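Local coordinates for Bak protein (Grouper iridovirus, PDB 5VMN) that inhibits host-cell apoptosis as a viral Bcl-2 protein that sequesters the pro-apoptotic protein Bim, at residues 23-34 against 117-125; 52-60 against 73-81. One frame throughout, in Å; residues are numbered along the deposited sequence.

Overall arrangement
The chain is a bundle of helices without strands, as expected of a Bcl-2 protein. Interaction 1 brings the last modelled residues, 117-125, back against helix 22-37 and so closes a long loop of the chain. Interaction 2 is nested inside that loop. The two centres lie about 16 Å apart. Interaction 2 is the more deeply buried, its centre about 7 Å from that of the chain, against about 11 Å for interaction 1. Helix 68-84 packs against helix 53-60 in interaction 2 and also touches helix 22-37 of interaction 1: Met31 packs on Leu75, Gly76 and Gln79, and Val34 on Ile73. The two contacts are thus parts of one helical core.

Interaction 1: residues 23-34 against 117-125; sequences LTREIHSQMLIV and WVTCASLDL. With EDO (1,2-ethanediol), chain N; NO3 (nitrate ion), chain B; NO3 (nitrate ion), chain G.
Gln30 of helix 22-37 grips the turn that ends helix 116-122, while Leu23 and Ile27 pack on that helix itself. The contact packs the last modelled helix and the tail after it on helix 22-37 of the Bcl-2 helical bundle. The two helix segments cross at 48°, with their axes 9.0 Å apart at closest approach. One amide nitrogen makes both direct hydrogen bonds across the contact. Gln30 NE2 donates to Cys120 O at 3.0 Å and to Leu123 O at 3.1 Å. Both bonds are fairly straight. NE2 lies in the carbonyl plane of Cys120 but is tilted 22° from that of Leu123. The Gln30 chain bends at chi2 (-80°), which turns the amide toward the turn. Cys120 O also accepts from Leu123 N, so two donors share it. The Leu125 side chain runs obliquely past the amide, with Leu125 CD1 3.5 Å from Gln30 OE1. Water 2 donates to Gln30 OE1 and accepts from Leu125 N, a second link to the same tail.

Nearer the start of the helix the contact is apolar. Ile27 CD1 reaches the edge of the Trp117 ring, 3.8 Å from Trp117 CE3, and also touches Cys120 SG. Leu23 CD1 meets Ala121 CB at 3.8 Å. The other methyl of Leu23, CD2, lies near Trp117 CB and Val118 CG2. Ala121 CB also touches Glu26 CG. Further out, Trp117 meets Trp68 and packs edge-to-face with Phe102, so the indole is held between several helices. At the ring edge, Trp117 NE1 donates to O3 of a nitrate, probably from the crystallisation liquor, at 3.1 Å.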
loop_
_atom_site.group_PDB
_atom_site.type_symbol
_atom_site.label_atom_id
_atom_site.label_comp_id
_atom_site.label_asym_id
_atom_site.label_seq_id
_atom_site.Cartn_x
_atom_site.Cartn_y
_atom_site.Cartn_z
ATOM N N LEU A 23 9.376 -6.873 -8.589
ATOM C CA LEU A 23 7.953 -6.602 -8.488
ATOM C C LEU A 23 7.704 -5.450 -7.539
ATOM O O LEU A 23 6.924 -4.544 -7.845
ATOM C CB LEU A 23 7.212 -7.838 -8.010
ATOM C CG LEU A 23 5.705 -7.704 -7.813
ATOM C CD1 LEU A 23 5.016 -7.202 -9.050
ATOM C CD2 LEU A 23 5.136 -9.078 -7.471
ATOM N N THR A 24 8.366 -5.465 -6.390
ATOM C CA THR A 24 8.159 -4.375 -5.432
ATOM C C THR A 24 8.632 -3.050 -6.022
ATOM O O THR A 24 7.974 -2.015 -5.852
ATOM C CB THR A 24 8.878 -4.711 -4.131
ATOM O OG1 THR A 24 8.268 -5.891 -3.591
ATOM C CG2 THR A 24 8.729 -3.605 -3.122
ATOM N N ARG A 25 9.751 -3.071 -6.760
ATOM C CA ARG A 25 10.258 -1.858 -7.393
ATOM C C ARG A 25 9.263 -1.302 -8.397
ATOM O O ARG A 25 9.081 -0.083 -8.497
ATOM C CB ARG A 25 11.610 -2.140 -8.071
ATOM C CG ARG A 25 12.253 -0.901 -8.698
ATOM C CD ARG A 25 13.645 -1.159 -9.245
ATOM N NE ARG A 25 14.548 -1.783 -8.278
ATOM C CZ ARG A 25 15.125 -1.152 -7.259
ATOM N NH1 ARG A 25 14.895 0.137 -7.029
ATOM N NH2 ARG A 25 15.933 -1.826 -6.447
ATOM N N GLU A 26 8.624 -2.171 -9.188
ATOM C CA GLU A 26 7.645 -1.668 -10.153
ATOM C C GLU A 26 6.396 -1.137 -9.450
ATOM O O GLU A 26 5.825 -0.120 -9.864
ATOM C CB GLU A 26 7.273 -2.760 -11.170
ATOM C CG GLU A 26 6.447 -2.239 -12.340
ATOM C CD GLU A 26 7.172 -1.171 -13.149
ATOM O OE1 GLU A 26 6.505 -0.382 -13.845
ATOM O OE2 GLU A 26 8.413 -1.125 -13.087
ATOM N N ILE A 27 5.957 -1.790 -8.384
ATOM C CA ILE A 27 4.828 -1.246 -7.634
ATOM C C ILE A 27 5.190 0.118 -7.069
ATOM O O ILE A 27 4.363 1.035 -7.045
ATOM C CB ILE A 27 4.386 -2.214 -6.532
ATOM C CG1 ILE A 27 3.889 -3.527 -7.141
ATOM C CG2 ILE A 27 3.304 -1.577 -5.636
ATOM C CD1 ILE A 27 2.718 -3.417 -8.105
ATOM N N HIS A 28 6.424 0.275 -6.607
ATOM C CA HIS A 28 6.887 1.574 -6.104
ATOM C C HIS A 28 6.780 2.647 -7.182
ATOM O O HIS A 28 6.272 3.751 -6.946
ATOM C CB HIS A 28 8.319 1.408 -5.608
ATOM C CG HIS A 28 8.887 2.593 -4.901
ATOM N ND1 HIS A 28 9.594 3.580 -5.552
ATOM C CD2 HIS A 28 8.899 2.922 -3.586
ATOM C CE1 HIS A 28 10.007 4.475 -4.669
ATOM N NE2 HIS A 28 9.602 4.098 -3.471
ATOM N N SER A 29 7.243 2.331 -8.384
ATOM C CA SER A 29 7.129 3.253 -9.500
ATOM C C SER A 29 5.674 3.632 -9.771
ATOM O O SER A 29 5.364 4.816 -9.964
ATOM C CB SER A 29 7.788 2.622 -10.744
ATOM O OG SER A 29 7.585 3.433 -11.891
ATOM N N GLN A 30 4.772 2.645 -9.799
ATOM C CA GLN A 30 3.356 2.920 -10.028
ATOM C C GLN A 30 2.787 3.794 -8.922
ATOM O O GLN A 30 1.968 4.674 -9.188
ATOM C CB GLN A 30 2.541 1.623 -10.101
ATOM C CG GLN A 30 2.968 0.600 -11.181
ATOM C CD GLN A 30 2.459 0.938 -12.529
ATOM O OE1 GLN A 30 2.939 1.880 -13.167
ATOM N NE2 GLN A 30 1.476 0.158 -12.999
ATOM N N MET A 31 3.181 3.522 -7.675
ATOM C CA MET A 31 2.739 4.319 -6.531
ATOM C C MET A 31 3.122 5.779 -6.706
ATOM O O MET A 31 2.321 6.681 -6.422
ATOM C CB MET A 31 3.371 3.747 -5.255
ATOM C CG MET A 31 3.034 4.492 -3.957
ATOM S SD MET A 31 3.964 3.833 -2.580
ATOM C CE MET A 31 5.605 4.489 -2.932
ATOM N N LEU A 32 4.347 6.043 -7.145
ATOM C CA LEU A 32 4.761 7.430 -7.318
ATOM C C LEU A 32 4.005 8.105 -8.457
ATOM O O LEU A 32 3.684 9.299 -8.365
ATOM C CB LEU A 32 6.265 7.506 -7.539
ATOM C CG LEU A 32 7.123 7.020 -6.367
ATOM C CD1 LEU A 32 8.582 7.175 -6.704
ATOM C CD2 LEU A 32 6.763 7.762 -5.079
ATOM N N ILE A 33 3.711 7.372 -9.536
ATOM C CA ILE A 33 2.916 7.940 -10.633
ATOM C C ILE A 33 1.551 8.376 -10.109
ATOM O O ILE A 33 1.066 9.474 -10.411
ATOM C CB ILE A 33 2.761 6.926 -11.785
ATOM C CG1 ILE A 33 4.068 6.785 -12.561
ATOM C CG2 ILE A 33 1.656 7.390 -12.753
ATOM C CD1 ILE A 33 4.059 5.618 -13.583
ATOM N N VAL A 34 0.889 7.490 -9.360
ATOM C CA VAL A 34 -0.433 7.788 -8.812
ATOM C C VAL A 34 -0.350 8.907 -7.788
ATOM O O VAL A 34 -1.229 9.776 -7.724
ATOM C CB VAL A 34 -1.016 6.482 -8.230
ATOM C CG1 VAL A 34 -2.117 6.713 -7.252
ATOM C CG2 VAL A 34 -1.493 5.578 -9.381
ATOM N N TRP A 117 -0.546 -8.884 -7.898
ATOM C CA TRP A 117 0.287 -7.688 -7.983
ATOM C C TRP A 117 1.008 -7.589 -9.321
ATOM O O TRP A 117 1.326 -6.478 -9.763
ATOM C CB TRP A 117 1.308 -7.680 -6.854
ATOM C CG TRP A 117 0.700 -7.439 -5.508
ATOM C CD1 TRP A 117 0.373 -8.374 -4.561
ATOM C CD2 TRP A 117 0.326 -6.174 -4.964
ATOM N NE1 TRP A 117 -0.175 -7.763 -3.469
ATOM C CE2 TRP A 117 -0.201 -6.411 -3.684
ATOM C CE3 TRP A 117 0.416 -4.862 -5.423
ATOM C CZ2 TRP A 117 -0.649 -5.383 -2.860
ATOM C CZ3 TRP A 117 -0.052 -3.833 -4.590
ATOM C CH2 TRP A 117 -0.569 -4.113 -3.327
ATOM N N VAL A 118 1.295 -8.722 -9.978
ATOM C CA VAL A 118 1.950 -8.643 -11.280
ATOM C C VAL A 118 1.054 -7.903 -12.254
ATOM O O VAL A 118 1.541 -7.180 -13.130
ATOM C CB VAL A 118 2.330 -10.032 -11.835
ATOM C CG1 VAL A 118 2.796 -9.955 -13.319
ATOM C CG2 VAL A 118 3.421 -10.637 -11.000
ATOM N N THR A 119 -0.260 -8.057 -12.121
ATOM C CA THR A 119 -1.151 -7.352 -13.031
ATOM C C THR A 119 -1.169 -5.871 -12.687
ATOM O O THR A 119 -1.179 -5.025 -13.585
ATOM C CB THR A 119 -2.550 -7.969 -12.990
ATOM O OG1 THR A 119 -2.505 -9.243 -13.621
ATOM C CG2 THR A 119 -3.575 -7.112 -13.724
ATOM N N CYS A 120 -1.136 -5.544 -11.390
ATOM C CA CYS A 120 -0.969 -4.157 -10.967
ATOM C C CYS A 120 0.301 -3.560 -11.547
ATOM O O CYS A 120 0.297 -2.448 -12.088
ATOM C CB CYS A 120 -0.928 -4.077 -9.453
ATOM S SG CYS A 120 -0.909 -2.329 -8.856
ATOM N N ALA A 121 1.407 -4.280 -11.422
ATOM C CA ALA A 121 2.673 -3.787 -11.943
ATOM C C ALA A 121 2.609 -3.556 -13.438
ATOM O O ALA A 121 3.373 -2.748 -13.971
ATOM C CB ALA A 121 3.792 -4.777 -11.636
ATOM N N SER A 122 1.730 -4.266 -14.139
ATOM C CA SER A 122 1.717 -4.236 -15.581
ATOM C C SER A 122 0.745 -3.216 -16.166
ATOM O O SER A 122 0.710 -3.050 -17.389
ATOM C CB SER A 122 1.359 -5.631 -16.129
ATOM O OG SER A 122 2.326 -6.606 -15.721
ATOM N N LEU A 123 -0.066 -2.570 -15.342
ATOM C CA LEU A 123 -0.982 -1.549 -15.838
ATOM C C LEU A 123 -0.217 -0.424 -16.510
ATOM O O LEU A 123 0.797 0.057 -15.997
ATOM C CB LEU A 123 -1.785 -0.961 -14.684
ATOM C CG LEU A 123 -2.579 -1.909 -13.817
ATOM C CD1 LEU A 123 -3.046 -1.164 -12.568
ATOM C CD2 LEU A 123 -3.736 -2.481 -14.603
ATOM N N ASP A 124 -0.726 0.017 -17.649
ATOM C CA ASP A 124 -0.177 1.174 -18.347
ATOM C C ASP A 124 -0.833 2.413 -17.747
ATOM O O ASP A 124 -1.966 2.756 -18.089
ATOM C CB ASP A 124 -0.440 1.061 -19.842
ATOM C CG ASP A 124 0.211 2.181 -20.636
ATOM O OD1 ASP A 124 0.294 2.053 -21.872
ATOM O OD2 ASP A 124 0.649 3.177 -20.023
ATOM N N LEU A 125 -0.137 3.072 -16.833
ATOM C CA LEU A 125 -0.643 4.309 -16.254
ATOM C C LEU A 125 -0.146 5.492 -17.063
ATOM O O LEU A 125 0.079 5.359 -18.271
ATOM C CB LEU A 125 -0.211 4.438 -14.796
ATOM C CG LEU A 125 -0.626 3.272 -13.893
ATOM C CD1 LEU A 125 -0.116 3.528 -12.484
ATOM C CD2 LEU A 125 -2.129 3.095 -13.866
HETATM C C1 EDO N . 11.494 2.594 -7.989
HETATM O O1 EDO N . 11.036 2.125 -9.256
HETATM C C2 EDO N . 11.211 4.076 -8.000
HETATM O O2 EDO N . 9.816 4.180 -8.273
HETATM N N NO3 B . 9.519 -10.459 -8.463
HETATM O O1 NO3 B . 10.084 -9.646 -7.673
HETATM O O2 NO3 B . 9.179 -10.050 -9.627
HETATM O O3 NO3 B . 9.258 -11.647 -8.100
HETATM N N NO3 G . 0.083 -8.647 -0.023
HETATM O O1 NO3 G . 0.152 -8.931 1.208
HETATM O O2 NO3 G . 1.150 -8.429 -0.661
HETATM O O3 NO3 G . -1.037 -8.578 -0.615
HETATM O O HOH W 1 4.263 -1.026 -15.549
HETATM O O HOH W 2 2.632 2.602 -15.814
#

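Interaction 2: residues 52-60 against 73-81; sequences NILEIGNNI and ILLGISQLY
The antiparallel pair of helices 53-60 and 68-84 forms part of the buried core; the N-to-C directions of their short segments differ by 156°, and the axes come within 10.2 Å. With CG anti to the backbone N (chi1 173°), Leu74 lies against Gly57, where the lack of a side chain lets both leucine methyls reach the backbone. Leu74 CD1 is 3.7 Å from Gly57 N. The same methyl touches Ile56 CG2 and Ile53 CG2. Both helices belong to the region of Bcl-2 homology motifs 1-3, and Phe101 and Leu98 of helix 88-103 pack against Leu74 and Ser78. Ile53 CG2 comes 3.3 Å from Ser78 OG. That hydroxyl donates to Leu74 O, and Ser78 N reaches the same oxygen from the opposite face of its plane. Ile56 CD1 meets the edge of the Tyr81 ring, 3.8 Å from Tyr81 CE2, and Ile53 CD1 lies at a similar distance from Tyr81 CD2. Tyr81 OH bonds to Pro48 O and accepts from water 3, which in turn accepts from Asn52 N. Asn52 is the N-cap of helix 53-60: its OD1 accepts from Glu55 N at 3.1 Å, with the donor above the carbonyl plane.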
loop_
_atom_site.group_PDB
_atom_site.type_symbol
_atom_site.label_atom_id
_atom_site.label_comp_id
_atom_site.label_asym_id
_atom_site.label_seq_id
_atom_site.Cartn_x
_atom_site.Cartn_y
_atom_site.Cartn_z
ATOM N N ASN A 52 -3.325 5.761 10.752
ATOM C CA ASN A 52 -4.089 4.522 10.950
ATOM C C ASN A 52 -4.369 3.941 9.572
ATOM O O ASN A 52 -5.418 4.185 8.972
ATOM C CB ASN A 52 -5.371 4.751 11.725
ATOM C CG ASN A 52 -6.024 3.456 12.130
ATOM O OD1 ASN A 52 -5.827 2.428 11.494
ATOM N ND2 ASN A 52 -6.812 3.503 13.189
ATOM N N ILE A 53 -3.397 3.187 9.052
ATOM C CA ILE A 53 -3.486 2.756 7.662
ATOM C C ILE A 53 -4.609 1.749 7.485
ATOM O O ILE A 53 -5.214 1.677 6.404
ATOM C CB ILE A 53 -2.154 2.169 7.183
ATOM C CG1 ILE A 53 -0.991 3.134 7.439
ATOM C CG2 ILE A 53 -2.238 1.798 5.721
ATOM C CD1 ILE A 53 -1.146 4.471 6.832
ATOM N N LEU A 54 -4.856 0.906 8.491
ATOM C CA LEU A 54 -5.960 -0.041 8.379
ATOM C C LEU A 54 -7.284 0.686 8.206
ATOM O O LEU A 54 -8.086 0.338 7.330
ATOM C CB LEU A 54 -5.991 -0.958 9.602
ATOM C CG LEU A 54 -7.131 -1.958 9.659
ATOM C CD1 LEU A 54 -7.073 -2.865 8.442
ATOM C CD2 LEU A 54 -7.013 -2.759 10.944
ATOM N N GLU A 55 -7.501 1.737 8.990
ATOM C CA GLU A 55 -8.715 2.534 8.864
ATOM C C GLU A 55 -8.798 3.172 7.488
ATOM O O GLU A 55 -9.864 3.180 6.862
ATOM C CB GLU A 55 -8.754 3.618 9.941
ATOM C CG GLU A 55 -9.969 4.488 9.848
ATOM C CD GLU A 55 -10.085 5.483 10.992
ATOM O OE1 GLU A 55 -10.635 6.581 10.766
ATOM O OE2 GLU A 55 -9.625 5.157 12.103
ATOM N N ILE A 56 -7.687 3.732 7.009
ATOM C CA ILE A 56 -7.701 4.391 5.696
ATOM C C ILE A 56 -8.023 3.391 4.595
ATOM O O ILE A 56 -8.854 3.661 3.723
ATOM C CB ILE A 56 -6.360 5.084 5.428
ATOM C CG1 ILE A 56 -6.151 6.215 6.431
ATOM C CG2 ILE A 56 -6.353 5.672 4.003
ATOM C CD1 ILE A 56 -4.757 6.800 6.377
ATOM N N GLY A 57 -7.409 2.206 4.644
ATOM C CA GLY A 57 -7.693 1.191 3.640
ATOM C C GLY A 57 -9.141 0.744 3.683
ATOM O O GLY A 57 -9.801 0.632 2.648
ATOM N N ASN A 58 -9.673 0.533 4.877
ATOM C CA ASN A 58 -11.071 0.160 4.967
ATOM C C ASN A 58 -11.978 1.310 4.555
ATOM O O ASN A 58 -13.059 1.069 4.013
ATOM C CB ASN A 58 -11.396 -0.344 6.369
ATOM C CG ASN A 58 -10.865 -1.753 6.597
ATOM O OD1 ASN A 58 -10.548 -2.467 5.644
ATOM N ND2 ASN A 58 -10.767 -2.153 7.846
ATOM N N ASN A 59 -11.558 2.559 4.741
ATOM C CA ASN A 59 -12.372 3.654 4.214
ATOM C C ASN A 59 -12.441 3.567 2.686
ATOM O O ASN A 59 -13.491 3.818 2.085
ATOM C CB ASN A 59 -11.797 5.026 4.592
ATOM C CG ASN A 59 -11.891 5.370 6.053
ATOM O OD1 ASN A 59 -12.708 4.844 6.792
ATOM N ND2 ASN A 59 -11.059 6.329 6.472
ATOM N N ILE A 60 -11.322 3.254 2.045
ATOM C CA ILE A 60 -11.280 3.391 0.585
ATOM C C ILE A 60 -12.125 2.314 -0.090
ATOM O O ILE A 60 -12.535 2.505 -1.235
ATOM C CB ILE A 60 -9.826 3.457 0.063
ATOM C CG1 ILE A 60 -9.766 4.363 -1.188
ATOM C CG2 ILE A 60 -9.304 2.113 -0.305
ATOM C CD1 ILE A 60 -8.357 4.801 -1.594
ATOM N N ILE A 73 -3.357 4.426 -4.310
ATOM C CA ILE A 73 -3.586 5.607 -3.465
ATOM C C ILE A 73 -3.304 5.256 -2.014
ATOM O O ILE A 73 -2.611 5.989 -1.307
ATOM C CB ILE A 73 -5.002 6.146 -3.663
ATOM C CG1 ILE A 73 -5.137 6.810 -5.040
ATOM C CG2 ILE A 73 -5.374 7.127 -2.550
ATOM C CD1 ILE A 73 -6.568 7.117 -5.410
ATOM N N LEU A 74 -3.775 4.089 -1.549
ATOM C CA LEU A 74 -3.498 3.697 -0.167
ATOM C C LEU A 74 -2.000 3.565 0.074
ATOM O O LEU A 74 -1.469 4.021 1.105
ATOM C CB LEU A 74 -4.216 2.381 0.149
ATOM C CG LEU A 74 -3.858 1.791 1.510
ATOM C CD1 LEU A 74 -4.348 2.704 2.623
ATOM C CD2 LEU A 74 -4.427 0.372 1.648
ATOM N N LEU A 75 -1.288 2.933 -0.856
ATOM C CA LEU A 75 0.146 2.821 -0.688
ATOM C C LEU A 75 0.802 4.199 -0.671
ATOM O O LEU A 75 1.734 4.436 0.104
ATOM C CB LEU A 75 0.732 1.941 -1.801
ATOM C CG LEU A 75 0.268 0.491 -1.819
ATOM C CD1 LEU A 75 0.906 -0.215 -3.012
ATOM C CD2 LEU A 75 0.655 -0.206 -0.559
ATOM N N GLY A 76 0.374 5.097 -1.554
ATOM C CA GLY A 76 1.007 6.398 -1.625
ATOM C C GLY A 76 0.803 7.197 -0.356
ATOM O O GLY A 76 1.686 7.939 0.067
ATOM N N ILE A 77 -0.387 7.095 0.230
ATOM C CA ILE A 77 -0.646 7.722 1.534
ATOM C C ILE A 77 0.247 7.095 2.597
ATOM O O ILE A 77 0.859 7.789 3.420
ATOM C CB ILE A 77 -2.133 7.589 1.899
ATOM C CG1 ILE A 77 -2.988 8.437 0.973
ATOM C CG2 ILE A 77 -2.395 8.054 3.355
ATOM C CD1 ILE A 77 -4.413 8.054 1.013
ATOM N N SER A 78 0.327 5.769 2.608
ATOM C CA SER A 78 1.198 5.111 3.568
ATOM C C SER A 78 2.640 5.588 3.427
ATOM O O SER A 78 3.347 5.758 4.428
ATOM C CB SER A 78 1.124 3.589 3.404
ATOM O OG SER A 78 -0.216 3.152 3.561
ATOM N N GLN A 79 3.115 5.742 2.183
ATOM C CA GLN A 79 4.474 6.227 1.951
ATOM C C GLN A 79 4.696 7.629 2.506
ATOM O O GLN A 79 5.744 7.911 3.112
ATOM C CB GLN A 79 4.772 6.209 0.450
ATOM C CG GLN A 79 6.166 6.706 0.091
ATOM C CD GLN A 79 7.244 5.768 0.520
ATOM O OE1 GLN A 79 7.553 4.812 -0.182
ATOM N NE2 GLN A 79 7.840 6.032 1.677
ATOM N N LEU A 80 3.715 8.513 2.339
ATOM C CA LEU A 80 3.852 9.863 2.870
ATOM C C LEU A 80 3.930 9.841 4.393
ATOM O O LEU A 80 4.768 10.536 4.989
ATOM C CB LEU A 80 2.697 10.726 2.369
ATOM C CG LEU A 80 2.762 11.025 0.861
ATOM C CD1 LEU A 80 1.460 11.620 0.391
ATOM C CD2 LEU A 80 3.888 12.020 0.564
ATOM N N TYR A 81 3.101 9.016 5.040
ATOM C CA TYR A 81 3.232 8.858 6.489
ATOM C C TYR A 81 4.598 8.304 6.867
ATOM O O TYR A 81 5.207 8.756 7.838
ATOM C CB TYR A 81 2.153 7.916 7.031
ATOM C CG TYR A 81 0.829 8.566 7.352
ATOM C CD1 TYR A 81 0.722 9.502 8.364
ATOM C CD2 TYR A 81 -0.333 8.154 6.723
ATOM C CE1 TYR A 81 -0.508 10.053 8.684
ATOM C CE2 TYR A 81 -1.566 8.714 7.034
ATOM C CZ TYR A 81 -1.637 9.643 8.028
ATOM O OH TYR A 81 -2.851 10.173 8.364
HETATM O O HOH W 3 -4.422 8.069 9.493
#